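Side-chain contacts in 2-hydroxychromene-2-carboxylate isomerase (Pseudomonas putida, PDB 2IMF), which catalyses the reversible, glutathione-dependent isomerisation of 2-hydroxychromene-2-carboxylate to trans-O-hydroxybenzylidenepyruvate in bacterial naphthalene degradation: residues A40-A45 / A159-K164; F5-L10 / I91-S96; N18-K23 / M186-M191. All coordinates share one frame; numbering follows the deposited sequence.

Contact 1. Residues A40-A45 / A159-K164. With TOM (4-(2-methoxyphenyl)-2-oxobut-3-enoic acid), chain F.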
loop_
_atom_site.group_PDB
_atom_site.type_symbol
_atom_site.label_atom_id
_atom_site.label_comp_id
_atom_site.label_asym_id
_atom_site.label_seq_id
_atom_site.Cartn_x
_atom_site.Cartn_y
_atom_site.Cartn_z
ATOM N N ALA A 40 -6.285 -16.355 4.071
ATOM C CA ALA A 40 -6.560 -16.396 5.509
ATOM C C ALA A 40 -5.510 -17.205 6.162
ATOM O O ALA A 40 -5.011 -16.899 7.263
ATOM C CB ALA A 40 -7.930 -17.033 5.819
ATOM N N ARG A 41 -5.114 -18.292 5.529
ATOM C CA ARG A 41 -4.079 -19.112 6.091
ATOM C C ARG A 41 -2.713 -18.422 6.113
ATOM O O ARG A 41 -1.929 -18.534 7.062
ATOM C CB ARG A 41 -3.961 -20.417 5.305
ATOM C CG ARG A 41 -4.422 -21.632 6.010
ATOM C CD ARG A 41 -4.514 -22.715 4.929
ATOM N NE ARG A 41 -5.678 -23.567 5.128
ATOM C CZ ARG A 41 -5.595 -24.881 5.297
ATOM N NH1 ARG A 41 -4.398 -25.456 5.263
ATOM N NH2 ARG A 41 -6.699 -25.608 5.483
ATOM N N VAL A 42 -2.344 -17.709 5.036
ATOM C CA VAL A 42 -1.072 -17.029 5.085
ATOM C C VAL A 42 -0.973 -15.941 6.159
ATOM O O VAL A 42 0.116 -15.711 6.696
ATOM C CB VAL A 42 -0.536 -16.494 3.675
ATOM C CG1 VAL A 42 -0.800 -17.486 2.535
ATOM C CG2 VAL A 42 -0.982 -15.159 3.295
ATOM N N LYS A 43 -2.108 -15.260 6.405
ATOM C CA LYS A 43 -2.112 -14.233 7.440
ATOM C C LYS A 43 -1.924 -14.858 8.798
ATOM O O LYS A 43 -1.116 -14.342 9.597
ATOM C CB LYS A 43 -3.419 -13.494 7.449
ATOM C CG LYS A 43 -3.521 -12.491 6.280
ATOM C CD LYS A 43 -4.935 -11.896 6.261
ATOM C CE LYS A 43 -5.164 -10.906 7.352
ATOM N NZ LYS A 43 -6.657 -10.486 7.289
ATOM N N ILE A 44 -2.648 -15.953 9.058
ATOM C CA ILE A 44 -2.581 -16.525 10.410
ATOM C C ILE A 44 -1.193 -17.080 10.600
ATOM O O ILE A 44 -0.635 -17.048 11.727
ATOM C CB ILE A 44 -3.587 -17.699 10.583
ATOM C CG1 ILE A 44 -5.003 -17.309 10.164
ATOM C CG2 ILE A 44 -3.624 -18.193 12.045
ATOM C CD1 ILE A 44 -5.869 -16.782 11.319
ATOM N N ALA A 45 -0.592 -17.587 9.521
ATOM C CA ALA A 45 0.760 -18.075 9.624
ATOM C C ALA A 45 1.750 -17.044 10.098
ATOM O O ALA A 45 2.540 -17.355 10.910
ATOM C CB ALA A 45 1.246 -18.783 8.320
ATOM N N ALA A 159 3.556 -23.794 0.322
ATOM C CA ALA A 159 4.744 -23.376 -0.374
ATOM C C ALA A 159 4.881 -21.860 -0.403
ATOM O O ALA A 159 5.988 -21.285 -0.290
ATOM C CB ALA A 159 4.770 -23.921 -1.849
ATOM N N ALA A 160 3.750 -21.168 -0.601
ATOM C CA ALA A 160 3.804 -19.694 -0.589
ATOM C C ALA A 160 4.257 -19.156 0.785
ATOM O O ALA A 160 5.100 -18.258 0.811
ATOM C CB ALA A 160 2.421 -19.126 -0.877
ATOM N N ILE A 161 3.750 -19.710 1.879
ATOM C CA ILE A 161 4.183 -19.319 3.219
ATOM C C ILE A 161 5.703 -19.559 3.352
ATOM O O ILE A 161 6.428 -18.744 3.914
ATOM C CB ILE A 161 3.398 -20.139 4.209
ATOM C CG1 ILE A 161 1.908 -19.698 4.193
ATOM C CG2 ILE A 161 3.994 -20.071 5.664
ATOM C CD1 ILE A 161 0.976 -20.525 5.089
ATOM N N GLU A 162 6.180 -20.730 2.897
ATOM C CA GLU A 162 7.657 -21.002 2.941
ATOM C C GLU A 162 8.462 -19.987 2.187
ATOM O O GLU A 162 9.610 -19.681 2.562
ATOM C CB GLU A 162 7.945 -22.413 2.429
ATOM C CG GLU A 162 7.435 -23.511 3.333
ATOM C CD GLU A 162 7.660 -24.890 2.699
ATOM O OE1 GLU A 162 7.563 -25.042 1.441
ATOM O OE2 GLU A 162 7.957 -25.820 3.467
ATOM N N ARG A 163 7.860 -19.406 1.167
ATOM C CA ARG A 163 8.487 -18.376 0.341
ATOM C C ARG A 163 8.393 -16.951 0.893
ATOM O O ARG A 163 8.820 -16.017 0.255
ATOM C CB ARG A 163 7.951 -18.444 -1.076
ATOM C CG ARG A 163 9.009 -18.101 -2.170
ATOM C CD ARG A 163 8.491 -18.328 -3.519
ATOM N NE ARG A 163 9.411 -17.750 -4.468
ATOM C CZ ARG A 163 9.223 -17.634 -5.741
ATOM N NH1 ARG A 163 8.075 -18.016 -6.279
ATOM N NH2 ARG A 163 10.211 -17.161 -6.470
ATOM N N LYS A 164 7.771 -16.847 2.066
ATOM C CA LYS A 164 7.662 -15.578 2.803
ATOM C C LYS A 164 6.555 -14.700 2.247
ATOM O O LYS A 164 6.536 -13.493 2.481
ATOM C CB LYS A 164 9.006 -14.854 2.888
ATOM C CG LYS A 164 10.046 -15.735 3.637
ATOM C CD LYS A 164 11.202 -14.981 4.284
ATOM C CE LYS A 164 12.454 -15.902 4.335
ATOM N NZ LYS A 164 12.243 -17.134 5.207
HETATM O O8 TOM F . -9.000 -7.049 4.093
HETATM C C9 TOM F . -8.531 -8.080 3.625
HETATM C C10 TOM F . -8.291 -9.282 4.382
HETATM O O11 TOM F . -7.290 -9.246 5.137
HETATM O O10 TOM F . -9.004 -10.289 4.189
HETATM C C8 TOM F . -8.054 -8.194 2.210
HETATM C C7 TOM F . -8.074 -7.236 1.313
HETATM C C1 TOM F . -9.303 -6.432 0.939
HETATM C C6 TOM F . -9.085 -5.079 0.774
HETATM C C5 TOM F . -10.154 -4.248 0.455
HETATM C C4 TOM F . -11.417 -4.826 0.239
HETATM C C3 TOM F . -11.644 -6.178 0.386
HETATM C C2 TOM F . -10.545 -6.984 0.736
HETATM O O2 TOM F . -10.646 -8.325 0.879
HETATM C C11 TOM F . -11.878 -8.845 0.373
#
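I161, V42 and A45 carry this helix-helix contact, in which the short helix 39-46 of the kappa-class glutathione transferase fold lies against the last turn of helix 147-162. I161 is the residue that reaches across. Its CG1 sits anti to the carbonyl carbon (chi1 -69°), and the chain then runs on extended, which carries CD1 past the V42 side chain to the backbone of helix 39-46. There CD1 touches A45 CB at 3.7 Å and lies 4.0 Å from the carbonyl oxygen R41 O. That oxygen is already taken up by the helix, since A45 N bonds to R41 O at 3.0 Å, so the methyl meets an acceptor whose helical bond is made. The other branch, I161 CG2, comes within 4.0 Å of A45 CB, and the small alanine methyl is therefore met by both branches of the isoleucine. V42 points toward the partner helix from one turn back and meets I161 with one branch: V42 CG1 is 3.9 Å from I161 CG1. The two backbones come close here, with the CA atoms of V42 and I161 6.0 Å apart. The chemistry is purely apolar. V42 is buried and also packs on I37 and T157, while A45 is exposed at the margin. Just beyond I161 the helix ends in a Schellman motif, K164 taking positive phi and its N bonding to I161 O. K43 points away from I161, so one face of helix 39-46 packs on I161 while another carries a substrate-binding lysine. The K43 chain bends once, at chi3 (74°), and its NZ hydrogen-bonds to the carboxylate oxygen O11 of the bound TOM, 2.6 Å away.

Contact 2. Residues F5-L10 / I91-S96. With TOM (4-(2-methoxyphenyl)-2-oxobut-3-enoic acid), chain F.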
loop_
_atom_site.group_PDB
_atom_site.type_symbol
_atom_site.label_atom_id
_atom_site.label_comp_id
_atom_site.label_asym_id
_atom_site.label_seq_id
_atom_site.Cartn_x
_atom_site.Cartn_y
_atom_site.Cartn_z
ATOM N N PHE A 5 3.036 -15.395 -9.670
ATOM C CA PHE A 5 1.919 -14.581 -9.173
ATOM C C PHE A 5 1.109 -15.344 -8.202
ATOM O O PHE A 5 0.574 -16.423 -8.516
ATOM C CB PHE A 5 1.129 -14.184 -10.403
ATOM C CG PHE A 5 -0.151 -13.413 -10.132
ATOM C CD1 PHE A 5 -0.251 -12.394 -9.162
ATOM C CD2 PHE A 5 -1.258 -13.645 -10.983
ATOM C CE1 PHE A 5 -1.436 -11.666 -8.984
ATOM C CE2 PHE A 5 -2.464 -12.914 -10.794
ATOM C CZ PHE A 5 -2.536 -11.948 -9.741
ATOM N N TYR A 6 0.927 -14.727 -7.044
ATOM C CA TYR A 6 0.179 -15.348 -5.943
ATOM C C TYR A 6 -1.051 -14.508 -5.676
ATOM O O TYR A 6 -0.957 -13.298 -5.482
ATOM C CB TYR A 6 1.006 -15.382 -4.665
ATOM C CG TYR A 6 2.190 -16.272 -4.790
ATOM C CD1 TYR A 6 3.403 -15.855 -5.446
ATOM C CD2 TYR A 6 2.082 -17.569 -4.392
ATOM C CE1 TYR A 6 4.491 -16.709 -5.566
ATOM C CE2 TYR A 6 3.205 -18.500 -4.542
ATOM C CZ TYR A 6 4.362 -17.986 -5.128
ATOM O OH TYR A 6 5.453 -18.886 -5.319
ATOM N N PHE A 7 -2.230 -15.110 -5.697
ATOM C CA PHE A 7 -3.490 -14.379 -5.572
ATOM C C PHE A 7 -4.485 -15.256 -4.794
ATOM O O PHE A 7 -4.303 -16.484 -4.662
ATOM C CB PHE A 7 -4.080 -14.022 -6.952
ATOM C CG PHE A 7 -4.485 -15.235 -7.766
ATOM C CD1 PHE A 7 -3.559 -15.944 -8.505
ATOM C CD2 PHE A 7 -5.757 -15.722 -7.719
ATOM C CE1 PHE A 7 -3.946 -17.060 -9.228
ATOM C CE2 PHE A 7 -6.116 -16.869 -8.364
ATOM C CZ PHE A 7 -5.178 -17.516 -9.150
ATOM N N ASP A 8 -5.552 -14.609 -4.310
ATOM C CA ASP A 8 -6.749 -15.261 -3.720
ATOM C C ASP A 8 -7.916 -14.528 -4.394
ATOM O O ASP A 8 -7.866 -13.295 -4.515
ATOM C CB ASP A 8 -6.722 -15.061 -2.189
ATOM C CG ASP A 8 -7.885 -15.739 -1.449
ATOM O OD1 ASP A 8 -9.011 -15.816 -2.027
ATOM O OD2 ASP A 8 -7.702 -16.098 -0.281
ATOM N N PHE A 9 -8.914 -15.240 -4.922
ATOM C CA PHE A 9 -10.009 -14.543 -5.659
ATOM C C PHE A 9 -10.825 -13.609 -4.749
ATOM O O PHE A 9 -11.553 -12.806 -5.288
ATOM C CB PHE A 9 -10.950 -15.550 -6.354
ATOM C CG PHE A 9 -10.348 -16.226 -7.558
ATOM C CD1 PHE A 9 -10.025 -15.486 -8.686
ATOM C CD2 PHE A 9 -10.195 -17.585 -7.563
ATOM C CE1 PHE A 9 -9.480 -16.115 -9.855
ATOM C CE2 PHE A 9 -9.661 -18.271 -8.709
ATOM C CZ PHE A 9 -9.315 -17.532 -9.826
ATOM N N LEU A 10 -10.669 -13.690 -3.433
ATOM C CA LEU A 10 -11.362 -12.688 -2.553
ATOM C C LEU A 10 -10.788 -11.311 -2.667
ATOM O O LEU A 10 -11.400 -10.356 -2.220
ATOM C CB LEU A 10 -11.379 -13.092 -1.070
ATOM C CG LEU A 10 -10.046 -13.105 -0.345
ATOM C CD1 LEU A 10 -9.621 -11.693 0.114
ATOM C CD2 LEU A 10 -10.179 -13.938 0.895
ATOM N N ILE A 91 -9.702 -23.281 -5.183
ATOM C CA ILE A 91 -9.411 -24.696 -5.426
ATOM C C ILE A 91 -9.577 -25.053 -6.918
ATOM O O ILE A 91 -8.764 -25.782 -7.539
ATOM C CB ILE A 91 -10.326 -25.530 -4.616
ATOM C CG1 ILE A 91 -9.961 -25.470 -3.137
ATOM C CG2 ILE A 91 -10.262 -26.968 -5.176
ATOM C CD1 ILE A 91 -11.000 -26.096 -2.114
ATOM N N GLY A 92 -10.613 -24.485 -7.540
ATOM C CA GLY A 92 -10.895 -24.805 -8.907
ATOM C C GLY A 92 -9.793 -24.404 -9.873
ATOM O O GLY A 92 -9.685 -24.968 -10.989
ATOM N N PHE A 93 -8.946 -23.437 -9.485
ATOM C CA PHE A 93 -7.807 -23.101 -10.317
ATOM C C PHE A 93 -6.965 -24.350 -10.626
ATOM O O PHE A 93 -6.380 -24.411 -11.682
ATOM C CB PHE A 93 -6.924 -22.020 -9.623
ATOM C CG PHE A 93 -5.579 -21.866 -10.275
ATOM C CD1 PHE A 93 -5.485 -21.156 -11.422
ATOM C CD2 PHE A 93 -4.424 -22.471 -9.750
ATOM C CE1 PHE A 93 -4.301 -21.068 -12.119
ATOM C CE2 PHE A 93 -3.221 -22.390 -10.413
ATOM C CZ PHE A 93 -3.177 -21.678 -11.583
ATOM N N TYR A 94 -6.866 -25.264 -9.694
ATOM C CA TYR A 94 -6.044 -26.441 -9.910
ATOM C C TYR A 94 -6.649 -27.452 -10.866
ATOM O O TYR A 94 -5.973 -28.462 -11.156
ATOM C CB TYR A 94 -5.673 -27.031 -8.533
ATOM C CG TYR A 94 -4.820 -25.989 -7.796
ATOM C CD1 TYR A 94 -3.507 -25.787 -8.207
ATOM C CD2 TYR A 94 -5.370 -25.144 -6.810
ATOM C CE1 TYR A 94 -2.719 -24.761 -7.665
ATOM C CE2 TYR A 94 -4.613 -24.141 -6.234
ATOM C CZ TYR A 94 -3.309 -23.922 -6.711
ATOM O OH TYR A 94 -2.515 -22.927 -6.185
ATOM N N TYR A 95 -7.824 -27.202 -11.420
ATOM C CA TYR A 95 -8.311 -28.036 -12.528
ATOM C C TYR A 95 -7.676 -27.579 -13.850
ATOM O O TYR A 95 -7.744 -28.338 -14.790
ATOM C CB TYR A 95 -9.820 -27.803 -12.634
ATOM C CG TYR A 95 -10.574 -28.782 -13.532
ATOM C CD1 TYR A 95 -10.959 -29.996 -12.993
ATOM C CD2 TYR A 95 -10.989 -28.438 -14.843
ATOM C CE1 TYR A 95 -11.695 -30.931 -13.758
ATOM C CE2 TYR A 95 -11.731 -29.373 -15.604
ATOM C CZ TYR A 95 -12.089 -30.533 -15.002
ATOM O OH TYR A 95 -12.801 -31.430 -15.818
ATOM N N SER A 96 -7.146 -26.359 -13.967
ATOM C CA SER A 96 -6.747 -25.838 -15.248
ATOM C C SER A 96 -5.458 -26.491 -15.681
ATOM O O SER A 96 -4.674 -26.966 -14.863
ATOM C CB SER A 96 -6.631 -24.314 -15.197
ATOM O OG SER A 96 -5.622 -23.858 -14.323
HETATM O O8 TOM F . -9.000 -7.049 4.093
HETATM C C9 TOM F . -8.531 -8.080 3.625
HETATM C C10 TOM F . -8.291 -9.282 4.382
HETATM O O11 TOM F . -7.290 -9.246 5.137
HETATM O O10 TOM F . -9.004 -10.289 4.189
HETATM C C8 TOM F . -8.054 -8.194 2.210
HETATM C C7 TOM F . -8.074 -7.236 1.313
HETATM C C1 TOM F . -9.303 -6.432 0.939
HETATM C C6 TOM F . -9.085 -5.079 0.774
HETATM C C5 TOM F . -10.154 -4.248 0.455
HETATM C C4 TOM F . -11.417 -4.826 0.239
HETATM C C3 TOM F . -11.644 -6.178 0.386
HETATM C C2 TOM F . -10.545 -6.984 0.736
HETATM O O2 TOM F . -10.646 -8.325 0.879
HETATM C C11 TOM F . -11.878 -8.845 0.373
#
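F7 and F93 meet edge to face in the buried interior, where the end of strand 2-7 of the thioredoxin-like sheet faces residues 91-96. Along the strand, F5 comes first and packs within its own segment: F7 CD1 stands 3.9 Å above the plane of the F5 ring, toward its rim. Y6 sends its hydroxyl elsewhere, to R163. F7 then makes the crossing. With CG between the backbone N and the carbonyl carbon (chi1 65°), its ring is carried out until CZ lies 4.3 Å from F93 CD1. The two rings form a T-shaped pair, planes at 90° and centroids 5.9 Å apart, the edge of F7 directed at the face of F93. V106 of helix 99-115 packs against both.

After the strand, D8 forms an Asx turn, its OD1 accepting L10 N at 3.0 Å from above the carboxylate plane; S86 and N90 also bond to OD1, and these bonds probably help to order the turn leading to S11, the inferred nucleophile. F9 follows, with F7 CE2 lying over one face of its ring, toward the rim. L10 reaches the pocket, where its CD1 is 3.6 Å from the methoxy oxygen O2 of TOM. On the partner side, F93 O accepts both S96 N and S96 OG, which ties down the backbone behind the ring. Across the contact itself the chemistry is wholly aromatic, so F7 and F93 are probably held by fit and by the weak attraction of ring hydrogens for a pi face.

Contact 3. Residues N18-K23 / M186-M191. With PO4 (phosphate ion), chain D.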
loop_
_atom_site.group_PDB
_atom_site.type_symbol
_atom_site.label_atom_id
_atom_site.label_comp_id
_atom_site.label_asym_id
_atom_site.label_seq_id
_atom_site.Cartn_x
_atom_site.Cartn_y
_atom_site.Cartn_z
ATOM N N ASN A 18 -4.078 -8.885 -11.533
ATOM C CA ASN A 18 -4.226 -9.832 -12.613
ATOM C C ASN A 18 -4.529 -9.146 -13.910
ATOM O O ASN A 18 -3.989 -9.609 -14.910
ATOM C CB ASN A 18 -5.344 -10.817 -12.264
ATOM C CG ASN A 18 -5.532 -11.829 -13.328
ATOM O OD1 ASN A 18 -4.620 -12.594 -13.602
ATOM N ND2 ASN A 18 -6.662 -11.754 -14.021
ATOM N N GLN A 19 -5.344 -8.105 -13.900
ATOM C CA GLN A 19 -5.646 -7.395 -15.177
ATOM C C GLN A 19 -4.343 -6.856 -15.770
ATOM O O GLN A 19 -4.108 -6.989 -16.987
ATOM C CB GLN A 19 -6.598 -6.203 -14.861
ATOM C CG GLN A 19 -6.828 -5.113 -15.996
ATOM C CD GLN A 19 -7.553 -5.676 -17.191
ATOM O OE1 GLN A 19 -8.232 -6.699 -17.117
ATOM N NE2 GLN A 19 -7.426 -4.985 -18.308
ATOM N N ARG A 20 -3.491 -6.243 -14.934
ATOM C CA ARG A 20 -2.309 -5.579 -15.478
ATOM C C ARG A 20 -1.339 -6.641 -15.894
ATOM O O ARG A 20 -0.742 -6.531 -16.987
ATOM C CB ARG A 20 -1.726 -4.686 -14.398
ATOM C CG ARG A 20 -0.338 -4.102 -14.682
ATOM C CD ARG A 20 -0.291 -2.858 -13.904
ATOM N NE ARG A 20 0.971 -2.091 -14.018
ATOM C CZ ARG A 20 1.150 -0.911 -13.430
ATOM N NH1 ARG A 20 0.209 -0.347 -12.637
ATOM N NH2 ARG A 20 2.341 -0.339 -13.534
ATOM N N LEU A 21 -1.138 -7.716 -15.128
ATOM C CA LEU A 21 -0.265 -8.807 -15.537
ATOM C C LEU A 21 -0.730 -9.472 -16.811
ATOM O O LEU A 21 0.117 -9.844 -17.635
ATOM C CB LEU A 21 -0.096 -9.851 -14.446
ATOM C CG LEU A 21 0.668 -9.293 -13.248
ATOM C CD1 LEU A 21 0.354 -10.217 -12.020
ATOM C CD2 LEU A 21 2.202 -9.337 -13.575
ATOM N N SER A 22 -2.023 -9.653 -16.977
ATOM C CA SER A 22 -2.535 -10.303 -18.211
ATOM C C SER A 22 -2.217 -9.463 -19.400
ATOM O O SER A 22 -1.867 -10.063 -20.434
ATOM C CB SER A 22 -4.008 -10.536 -18.093
ATOM O OG SER A 22 -4.135 -11.653 -17.269
ATOM N N LYS A 23 -2.321 -8.135 -19.273
ATOM C CA LYS A 23 -1.946 -7.250 -20.399
ATOM C C LYS A 23 -0.487 -7.349 -20.712
ATOM O O LYS A 23 -0.110 -7.262 -21.891
ATOM C CB LYS A 23 -2.350 -5.804 -20.175
ATOM C CG LYS A 23 -3.849 -5.624 -20.230
ATOM C CD LYS A 23 -4.233 -4.237 -20.638
ATOM C CE LYS A 23 -5.727 -4.178 -20.879
ATOM N NZ LYS A 23 -6.284 -5.480 -21.424
ATOM N N MET A 186 7.276 -1.538 -10.191
ATOM C CA MET A 186 8.662 -1.920 -9.919
ATOM C C MET A 186 8.999 -3.225 -10.572
ATOM O O MET A 186 10.168 -3.438 -11.036
ATOM C CB MET A 186 8.876 -2.070 -8.411
ATOM C CG MET A 186 8.763 -0.760 -7.647
ATOM S SD MET A 186 9.001 -1.121 -5.877
ATOM C CE MET A 186 8.929 0.485 -5.131
ATOM N N LEU A 187 8.056 -4.159 -10.634
ATOM C CA LEU A 187 8.281 -5.397 -11.349
ATOM C C LEU A 187 8.509 -5.050 -12.829
ATOM O O LEU A 187 9.416 -5.642 -13.453
ATOM C CB LEU A 187 7.011 -6.237 -11.247
ATOM C CG LEU A 187 7.004 -7.514 -12.131
ATOM C CD1 LEU A 187 8.095 -8.556 -11.872
ATOM C CD2 LEU A 187 5.727 -8.209 -12.071
ATOM N N GLU A 188 7.786 -4.097 -13.379
ATOM C CA GLU A 188 7.888 -3.790 -14.779
ATOM C C GLU A 188 9.280 -3.201 -14.973
ATOM O O GLU A 188 9.977 -3.538 -15.958
ATOM C CB GLU A 188 6.785 -2.873 -15.190
ATOM C CG GLU A 188 5.458 -3.673 -15.334
ATOM C CD GLU A 188 4.238 -2.787 -15.228
ATOM O OE1 GLU A 188 4.330 -1.530 -15.203
ATOM O OE2 GLU A 188 3.109 -3.354 -15.183
ATOM N N SER A 189 9.757 -2.363 -14.080
ATOM C CA SER A 189 11.094 -1.804 -14.266
ATOM C C SER A 189 12.169 -2.898 -14.189
ATOM O O SER A 189 13.176 -2.873 -15.010
ATOM C CB SER A 189 11.367 -0.761 -13.185
ATOM O OG SER A 189 10.652 0.408 -13.453
ATOM N N ALA A 190 12.065 -3.854 -13.319
ATOM C CA ALA A 190 13.020 -4.939 -13.228
ATOM C C ALA A 190 12.977 -5.753 -14.524
ATOM O O ALA A 190 14.036 -6.227 -14.976
ATOM C CB ALA A 190 12.710 -5.849 -12.039
ATOM N N MET A 191 11.800 -5.986 -15.081
ATOM C CA MET A 191 11.706 -6.758 -16.306
ATOM C C MET A 191 12.414 -6.019 -17.402
ATOM O O MET A 191 13.141 -6.664 -18.172
ATOM C CB MET A 191 10.319 -7.189 -16.583
ATOM C CG MET A 191 9.753 -8.074 -15.472
ATOM S SD MET A 191 8.166 -8.739 -16.032
ATOM C CE MET A 191 7.138 -7.359 -15.735
HETATM P P PO4 D . 1.649 2.945 -11.680
HETATM O O1 PO4 D . 1.509 4.478 -11.631
HETATM O O2 PO4 D . 2.660 2.580 -12.768
HETATM O O3 PO4 D . 1.867 2.362 -10.304
HETATM O O4 PO4 D . 0.276 2.579 -12.123
#
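Helices 12-28 and 184-198, the first and last helices of the chain in a thioredoxin-like fold, are joined through a bidentate salt bridge with a leucine pair beside it. R20 grips E188 side-on: NE donates to OE2 at 2.7 Å and NH2 to OE1 at 2.9 Å, both bonds nearly straight. Both oxygens are met on their syn side and lie close to the guanidinium plane, although the two flat groups are turned 33° from one another. R20 reaches this position with CG anti to the backbone N (chi1 169°) and its chain stretched out to NE.

The two bonds to E188 and one between NH1 and Y74 OH fix the guanidinium. In the crystal a phosphate ion, probably from the crystallisation liquor, adds two more: R20 NH1 bonds to its O4 and R20 NH2 to its O2, each at 3.0 Å. The R20 side chain also comes within about 4 Å of that of N181, a residue of the glutathione site. Beside this polar pair L21 and L187 cross at about a right angle, CD2 of L21 lying 4.0 Å from CD2 of L187.

These leucines face the sheet: L21 packs on F5 of strand 2-7 and M171 of strand 170-173, and L187 on V3, L173 and W178. On the far side of helix 184-198, M186 packs on W70 of the second subunit.

Contact 2 is the core of the set: two buried rings, with strand 2-7 on one side. Contacts 1 and 3 are partly buried helix pairs nearer the surface. Contact 1 is purely aliphatic and grades from a buried valine to an exposed alanine; contact 3 keeps its leucines buried and sets its ion pair where both partners are partly exposed. Contacts 1 and 2 touch one another and share TOM, which each reaches with a residue outside its own apolar packing. Contacts 2 and 3 meet where F5 packs on N18 and L21, joining strand 2-7 to the helix that follows it. Contacts 1 and 3 remain about 10 Å apart at their nearest atoms.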